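Local structure of shikimate 5-dehydrogenase (Mycobacterium fortuitum subsp. fortuitum DSM 46621, 4XIJ) at residues G117-L122 / I243-M248. The protein probably catalyses the NADP-dependent reduction of 3-dehydroshikimate to shikimate, the fourth of seven steps towards chorismate. Numbering follows the deposited sequence.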
# COMPACT_ATOMS: atom_id res chain seq x y z
N GLY A 117 2.67 -3.61 -1.27
CA GLY A 117 3.49 -2.42 -1.30
C GLY A 117 4.54 -2.44 -0.19
O GLY A 117 5.74 -2.15 -0.42
N VAL A 118 4.11 -2.78 1.02
CA VAL A 118 5.04 -2.75 2.14
C VAL A 118 5.87 -4.03 2.19
O VAL A 118 7.09 -3.95 2.39
CB VAL A 118 4.25 -2.55 3.45
CG1 VAL A 118 5.15 -2.75 4.71
CG2 VAL A 118 3.60 -1.20 3.46
N THR A 119 5.27 -5.21 2.01
CA THR A 119 6.12 -6.43 2.09
C THR A 119 7.16 -6.46 0.97
O THR A 119 8.30 -6.87 1.19
CB THR A 119 5.29 -7.77 2.03
OG1 THR A 119 4.62 -7.84 0.76
CG2 THR A 119 4.23 -7.84 3.15
N GLY A 120 6.77 -5.98 -0.21
CA GLY A 120 7.64 -5.98 -1.37
C GLY A 120 8.73 -4.92 -1.20
O GLY A 120 9.91 -5.17 -1.54
N ALA A 121 8.35 -3.72 -0.76
CA ALA A 121 9.36 -2.64 -0.65
C ALA A 121 10.40 -2.93 0.43
O ALA A 121 11.58 -2.64 0.26
CB ALA A 121 8.66 -1.29 -0.37
N LEU A 122 9.95 -3.48 1.55
CA LEU A 122 10.85 -3.72 2.67
C LEU A 122 11.67 -5.00 2.53
O LEU A 122 12.81 -5.07 2.98
CB LEU A 122 10.06 -3.79 3.96
CG LEU A 122 10.02 -2.57 4.84
CD1 LEU A 122 9.18 -2.90 6.11
CD2 LEU A 122 11.46 -2.16 5.28
N ILE A 243 14.32 3.61 2.16
CA ILE A 243 13.59 3.22 0.95
C ILE A 243 12.40 4.15 0.79
O ILE A 243 11.72 4.44 1.80
CB ILE A 243 13.07 1.78 1.07
CG1 ILE A 243 14.24 0.82 1.30
CG2 ILE A 243 12.29 1.35 -0.17
CD1 ILE A 243 13.84 -0.40 2.04
N ASN A 244 12.12 4.66 -0.42
CA ASN A 244 10.96 5.58 -0.49
C ASN A 244 9.67 5.00 -1.04
O ASN A 244 9.63 3.86 -1.49
CB ASN A 244 11.30 6.88 -1.25
CG ASN A 244 11.50 6.71 -2.76
OD1 ASN A 244 10.78 6.00 -3.43
ND2 ASN A 244 12.41 7.51 -3.29
N GLY A 245 8.61 5.81 -0.97
CA GLY A 245 7.28 5.33 -1.28
C GLY A 245 7.06 4.90 -2.70
O GLY A 245 6.10 4.19 -2.96
N LEU A 246 7.92 5.30 -3.64
CA LEU A 246 7.76 4.78 -5.02
C LEU A 246 7.85 3.26 -5.02
O LEU A 246 7.22 2.59 -5.85
CB LEU A 246 8.78 5.36 -6.00
CG LEU A 246 8.53 6.83 -6.30
CD1 LEU A 246 9.74 7.32 -7.11
CD2 LEU A 246 7.19 7.06 -7.06
N GLN A 247 8.64 2.68 -4.11
CA GLN A 247 8.71 1.21 -4.09
C GLN A 247 7.42 0.55 -3.56
O GLN A 247 7.11 -0.57 -3.95
CB GLN A 247 9.91 0.74 -3.24
CG GLN A 247 11.25 1.22 -3.79
CD GLN A 247 11.44 0.89 -5.27
OE1 GLN A 247 11.79 1.78 -6.08
NE2 GLN A 247 11.27 -0.35 -5.63
N MET A 248 6.69 1.23 -2.67
CA MET A 248 5.36 0.78 -2.28
C MET A 248 4.43 0.81 -3.50
O MET A 248 3.78 -0.17 -3.80
CB MET A 248 4.81 1.64 -1.14
CG MET A 248 5.67 1.46 0.11
SD MET A 248 5.31 2.72 1.37
CE MET A 248 3.58 2.46 1.74
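Gly117 O is approached from both helices: Ala121 N, one turn on in its own helix, donates a hydrogen bond of 3.1 Å, and Met248 CA sends its hydrogen to the same oxygen, at 3.5 Å from Met248 CA to Gly117 O and 161° at the hydrogen. The two CA atoms of Gly117 and Met248 come within 3.8 Å, and Gly117 CA lies 3.4 Å from Met248 O. Glycine suits this place because the side of its CA that faces Met248 O carries no side chain, which lets the backbones come this close; the weak CA-H...O contact follows from that approach. No conventional hydrogen bond crosses the contact, so close fit does the work.

Ala121, one turn after Gly117, keeps the separation small with a single methyl group: its CB meets Gln247 CB at 3.7 Å and also packs on Met248 CG. The unbranched Met248 can lie close against the Gly117 backbone. Its CG passes alongside the Gly117 carbonyl, and the turn about the CG-SD bond (chi3 61°) carries CE to Val118 CG2, 4.0 Å away, the two side chains lying side by side and pointing the same way. At the other end Ile243 reaches across to the end of the helix, placing CD1 3.6 Å from Ala121 O, with Leu122 CD2 a little farther off. Asn244 shapes the turn between Ile243 and the helix: its OD1 accepts from Leu246 N at 3.0 Å, a bent capping bond (139° at the hydrogen) that closes the turn leading into the helix.

Strand 241-243, hydrogen-bonded through Ile243 to Val219 and Asp221, forms an edge of the parallel, Rossmann-type sheet. Helix 114-122, leading from the mixed sheet into this one, rests through Val118 and Leu122 on Val198 and on helix 138-147, while Ala121, Ile243 and Met248 converge on Leu220, packing the start of helix 246-261 against the connecting helix 114-122.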